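Local coordinates for mutual gliding-motility protein MglA (Myxococcus xanthus DK 1622, PDB 6H17) that binds and hydrolyses GTP as an Arf-family small GTPase, switching the direction of gliding and coordinating adventurous and social motility, at residues T27-T36 / A170-L180. Numbering follows the deposited sequence. Where two conformers were deposited one is given.
Sequences TNLQYIYNKT and APTGVGVFDTL. With GSP (5'-guanosine-diphosphate-monothiophosphate), chain C.
The nucleotide site of this small GTPase is bordered by the helix that follows the P-loop, and here that helix packs on the loop 170-175 beside the guanine and on the C-terminal helix. Tyr31 lies against Gly173, in the loop before helix 176-193: Gly173 CA makes a CH-pi contact 3.3 Å from the Tyr31 ring centroid, 12° off the ring normal. With CG anti to the backbone N (chi1 -173°), the Tyr31 ring lies with one face against Gly173. Lys35 CG lies over the opposite face of the Tyr31 ring, toward its rim. Phe177 CE2 comes 3.8 Å from Tyr31 CE2, with the planes turned 64°. Thr36 OG1, which donates a hydrogen bond to Ile32 O, meets the edge of the Phe177 ring.

In the Ras-like fold both helices lie on one side of the central sheet. Between them Ile32 CG1 touches Val176 CG1 at 3.5 Å, and Leu180 CD2 packs on Ile32 CD1. A water bridges Asn28 OD1 to Val176 O, while Asn28 ND2 is hydrogen-bonded to Gly24 O and Gln139 OE1.

Thr27 OG1 donates to GSP O1A at 2.7 Å, and Thr27 N donates to the same oxygen. Thr27 CG2 rests 3.5 Å from Ala170 CB. Pro171 CD packs 3.3 Å from guanine C5 of GSP. Ala170 N has a weak hydrogen bond to GSP O6 and is also hydrogen-bonded to Asn141 OD1.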
loop_
_atom_site.group_PDB
_atom_site.type_symbol
_atom_site.label_atom_id
_atom_site.label_comp_id
_atom_site.label_asym_id
_atom_site.label_seq_id
_atom_site.Cartn_x
_atom_site.Cartn_y
_atom_site.Cartn_z
ATOM N N THR A 27 -9.477 3.728 -3.079
ATOM C CA THR A 27 -10.665 3.201 -2.404
ATOM C C THR A 27 -10.294 2.550 -1.080
ATOM O O THR A 27 -11.023 2.692 -0.089
ATOM C CB THR A 27 -11.346 2.183 -3.317
ATOM O OG1 THR A 27 -11.752 2.811 -4.533
ATOM C CG2 THR A 27 -12.606 1.606 -2.674
ATOM N N ASN A 28 -9.162 1.841 -1.029
ATOM C CA ASN A 28 -8.699 1.285 0.238
ATOM C C ASN A 28 -8.565 2.382 1.292
ATOM O O ASN A 28 -9.051 2.247 2.420
ATOM C CB ASN A 28 -7.346 0.574 0.068
ATOM C CG ASN A 28 -7.466 -0.925 -0.188
ATOM O OD1 ASN A 28 -7.394 -1.718 0.749
ATOM N ND2 ASN A 28 -7.580 -1.317 -1.440
ATOM N N LEU A 29 -7.842 3.460 0.963
ATOM C CA LEU A 29 -7.639 4.532 1.945
ATOM C C LEU A 29 -8.943 5.228 2.318
ATOM O O LEU A 29 -9.115 5.648 3.468
ATOM C CB LEU A 29 -6.596 5.533 1.463
ATOM C CG LEU A 29 -5.155 5.199 1.857
ATOM C CD1 LEU A 29 -4.660 3.909 1.252
ATOM C CD2 LEU A 29 -4.218 6.357 1.523
ATOM N N GLN A 30 -9.865 5.375 1.367
ATOM C CA GLN A 30 -11.158 5.990 1.679
ATOM C C GLN A 30 -11.920 5.153 2.694
ATOM O O GLN A 30 -12.518 5.691 3.637
ATOM C CB GLN A 30 -11.974 6.181 0.394
ATOM C CG GLN A 30 -11.393 7.254 -0.505
ATOM C CD GLN A 30 -11.970 7.349 -1.919
ATOM O OE1 GLN A 30 -12.440 6.371 -2.518
ATOM N NE2 GLN A 30 -11.888 8.556 -2.478
ATOM N N TYR A 31 -11.930 3.825 2.526
ATOM C CA TYR A 31 -12.621 2.966 3.479
ATOM C C TYR A 31 -11.941 3.037 4.840
ATOM O O TYR A 31 -12.605 3.165 5.878
ATOM C CB TYR A 31 -12.647 1.514 2.976
ATOM C CG TYR A 31 -13.509 0.650 3.866
ATOM C CD1 TYR A 31 -14.873 0.576 3.655
ATOM C CD2 TYR A 31 -12.973 -0.010 4.969
ATOM C CE1 TYR A 31 -15.684 -0.141 4.507
ATOM C CE2 TYR A 31 -13.783 -0.761 5.804
ATOM C CZ TYR A 31 -15.129 -0.807 5.571
ATOM O OH TYR A 31 -15.967 -1.524 6.402
ATOM N N ILE A 32 -10.606 2.956 4.861
ATOM C CA ILE A 32 -9.859 3.066 6.118
ATOM C C ILE A 32 -10.215 4.369 6.828
ATOM O O ILE A 32 -10.512 4.392 8.033
ATOM C CB ILE A 32 -8.348 2.946 5.864
ATOM C CG1 ILE A 32 -8.006 1.541 5.366
ATOM C CG2 ILE A 32 -7.575 3.244 7.139
ATOM C CD1 ILE A 32 -6.626 1.437 4.722
ATOM N N TYR A 33 -10.179 5.479 6.106
ATOM C CA TYR A 33 -10.525 6.752 6.727
ATOM C C TYR A 33 -11.952 6.739 7.254
ATOM O O TYR A 33 -12.219 7.167 8.386
ATOM C CB TYR A 33 -10.337 7.895 5.730
ATOM C CG TYR A 33 -10.762 9.213 6.311
ATOM C CD1 TYR A 33 -9.972 9.870 7.244
ATOM C CD2 TYR A 33 -11.963 9.789 5.951
ATOM C CE1 TYR A 33 -10.371 11.065 7.808
ATOM C CE2 TYR A 33 -12.366 10.994 6.499
ATOM C CZ TYR A 33 -11.553 11.616 7.419
ATOM O OH TYR A 33 -11.947 12.826 7.980
ATOM N N ASN A 34 -12.892 6.265 6.441
ATOM C CA ASN A 34 -14.293 6.352 6.831
ATOM C C ASN A 34 -14.582 5.533 8.075
ATOM O O ASN A 34 -15.439 5.914 8.891
ATOM C CB ASN A 34 -15.187 5.885 5.679
ATOM C CG ASN A 34 -15.224 6.859 4.537
ATOM O OD1 ASN A 34 -14.848 8.013 4.680
ATOM N ND2 ASN A 34 -15.703 6.398 3.384
ATOM N N LYS A 35 -13.928 4.384 8.218
ATOM C CA LYS A 35 -14.262 3.423 9.255
ATOM C C LYS A 35 -13.291 3.385 10.427
ATOM O O LYS A 35 -13.491 2.587 11.347
ATOM C CB LYS A 35 -14.437 2.027 8.651
ATOM C CG LYS A 35 -15.581 1.937 7.684
ATOM C CD LYS A 35 -16.918 2.266 8.302
ATOM C CE LYS A 35 -18.018 2.060 7.274
ATOM N NZ LYS A 35 -19.243 1.503 7.894
ATOM N N THR A 36 -12.294 4.242 10.468
ATOM C CA THR A 36 -11.395 4.304 11.611
ATOM C C THR A 36 -11.943 5.296 12.617
ATOM O O THR A 36 -12.500 6.331 12.254
ATOM C CB THR A 36 -9.996 4.712 11.147
ATOM O OG1 THR A 36 -9.449 3.652 10.372
ATOM C CG2 THR A 36 -9.072 4.977 12.320
ATOM N N ALA A 170 -12.781 -3.510 -1.993
ATOM C CA ALA A 170 -12.426 -2.311 -1.239
ATOM C C ALA A 170 -13.610 -1.392 -0.954
ATOM O O ALA A 170 -13.667 -0.840 0.164
ATOM C CB ALA A 170 -11.270 -1.573 -1.921
ATOM N N PRO A 171 -14.559 -1.159 -1.866
ATOM C CA PRO A 171 -15.637 -0.204 -1.566
ATOM C C PRO A 171 -16.498 -0.617 -0.394
ATOM O O PRO A 171 -17.066 0.253 0.279
ATOM C CB PRO A 171 -16.442 -0.144 -2.873
ATOM C CG PRO A 171 -15.438 -0.530 -3.927
ATOM C CD PRO A 171 -14.582 -1.588 -3.275
ATOM N N THR A 172 -16.652 -1.918 -0.150
ATOM C CA THR A 172 -17.469 -2.405 0.954
ATOM C C THR A 172 -16.638 -2.799 2.165
ATOM O O THR A 172 -17.206 -3.173 3.202
ATOM C CB THR A 172 -18.319 -3.591 0.517
ATOM O OG1 THR A 172 -17.428 -4.656 0.160
ATOM C CG2 THR A 172 -19.234 -3.232 -0.666
ATOM N N GLY A 173 -15.324 -2.713 2.068
ATOM C CA GLY A 173 -14.435 -2.997 3.162
ATOM C C GLY A 173 -13.932 -4.419 3.270
ATOM O O GLY A 173 -13.091 -4.687 4.144
ATOM N N VAL A 174 -14.392 -5.344 2.428
ATOM C CA VAL A 174 -13.926 -6.727 2.551
ATOM C C VAL A 174 -12.408 -6.730 2.439
ATOM O O VAL A 174 -11.848 -6.217 1.460
ATOM C CB VAL A 174 -14.559 -7.614 1.486
ATOM C CG1 VAL A 174 -13.982 -9.031 1.599
ATOM C CG2 VAL A 174 -16.078 -7.636 1.568
ATOM N N GLY A 175 -11.725 -7.283 3.449
ATOM C CA GLY A 175 -10.279 -7.445 3.427
ATOM C C GLY A 175 -9.456 -6.198 3.692
ATOM O O GLY A 175 -8.229 -6.293 3.768
ATOM N N VAL A 176 -10.071 -5.027 3.808
ATOM C CA VAL A 176 -9.295 -3.791 3.834
ATOM C C VAL A 176 -8.503 -3.641 5.131
ATOM O O VAL A 176 -7.289 -3.376 5.111
ATOM C CB VAL A 176 -10.210 -2.585 3.561
ATOM C CG1 VAL A 176 -9.485 -1.256 3.795
ATOM C CG2 VAL A 176 -10.773 -2.644 2.157
ATOM N N PHE A 177 -9.161 -3.756 6.279
ATOM C CA PHE A 177 -8.422 -3.650 7.527
ATOM C C PHE A 177 -7.481 -4.829 7.736
ATOM O O PHE A 177 -6.390 -4.641 8.306
ATOM C CB PHE A 177 -9.364 -3.465 8.733
ATOM C CG PHE A 177 -9.879 -2.072 8.890
ATOM C CD1 PHE A 177 -9.019 -1.034 9.176
ATOM C CD2 PHE A 177 -11.227 -1.798 8.784
ATOM C CE1 PHE A 177 -9.495 0.263 9.342
ATOM C CE2 PHE A 177 -11.706 -0.505 8.945
ATOM C CZ PHE A 177 -10.818 0.525 9.207
ATOM N N ASP A 178 -7.844 -6.028 7.307
ATOM C CA ASP A 178 -6.916 -7.149 7.462
ATOM C C ASP A 178 -5.621 -6.900 6.697
ATOM O O ASP A 178 -4.526 -7.212 7.182
ATOM C CB ASP A 178 -7.537 -8.461 6.993
ATOM C CG ASP A 178 -8.522 -9.038 7.980
ATOM O OD1 ASP A 178 -8.644 -8.527 9.122
ATOM O OD2 ASP A 178 -9.162 -10.040 7.602
ATOM N N THR A 179 -5.727 -6.363 5.483
ATOM C CA THR A 179 -4.541 -6.058 4.682
ATOM C C THR A 179 -3.665 -5.044 5.401
ATOM O O THR A 179 -2.445 -5.229 5.524
ATOM C CB THR A 179 -4.973 -5.500 3.325
ATOM O OG1 THR A 179 -5.721 -6.460 2.574
ATOM C CG2 THR A 179 -3.794 -5.078 2.466
ATOM N N LEU A 180 -4.273 -3.945 5.855
ATOM C CA LEU A 180 -3.530 -2.887 6.528
ATOM C C LEU A 180 -2.865 -3.403 7.797
ATOM O O LEU A 180 -1.686 -3.120 8.053
ATOM C CB LEU A 180 -4.483 -1.745 6.858
ATOM C CG LEU A 180 -3.885 -0.608 7.719
ATOM C CD1 LEU A 180 -2.774 0.106 6.957
ATOM C CD2 LEU A 180 -4.975 0.384 8.133
HETATM P PG GSP C . -5.276 5.323 -9.847
HETATM O O3B GSP C . -6.441 4.259 -9.346
HETATM S S1G GSP C . -5.686 5.722 -11.633
HETATM O O2G GSP C . -5.348 6.505 -8.859
HETATM O O3G GSP C . -3.949 4.579 -9.667
HETATM P PB GSP C . -6.788 3.655 -7.923
HETATM O O1B GSP C . -6.059 2.381 -7.712
HETATM O O2B GSP C . -6.633 4.680 -6.865
HETATM P PA GSP C . -9.615 3.745 -7.307
HETATM O O1A GSP C . -9.491 3.332 -5.917
HETATM O O2A GSP C . -9.902 5.156 -7.586
HETATM O O3A GSP C . -8.341 3.284 -8.140
HETATM O "O5'" GSP C . -10.719 2.789 -7.952
HETATM C "C5'" GSP C . -11.036 2.888 -9.331
HETATM C "C4'" GSP C . -12.465 2.423 -9.581
HETATM O "O4'" GSP C . -12.592 1.036 -9.209
HETATM C "C3'" GSP C . -13.464 3.183 -8.748
HETATM O "O3'" GSP C . -14.641 3.408 -9.508
HETATM C "C2'" GSP C . -13.790 2.270 -7.569
HETATM O "O2'" GSP C . -15.055 2.442 -7.000
HETATM C "C1'" GSP C . -13.632 0.904 -8.254
HETATM N N9 GSP C . -13.319 -0.190 -7.345
HETATM C C8 GSP C . -12.306 -0.205 -6.437
HETATM N N7 GSP C . -12.315 -1.376 -5.768
HETATM C C5 GSP C . -13.356 -2.113 -6.268
HETATM C C6 GSP C . -13.855 -3.377 -5.958
HETATM O O6 GSP C . -13.383 -4.150 -5.091
HETATM N N1 GSP C . -14.943 -3.780 -6.668
HETATM C C2 GSP C . -15.519 -3.015 -7.650
HETATM N N2 GSP C . -16.564 -3.492 -8.303
HETATM N N3 GSP C . -15.057 -1.782 -7.963
HETATM C C4 GSP C . -13.990 -1.370 -7.254
HETATM O O HOH W 1 -5.901 -2.037 3.068
#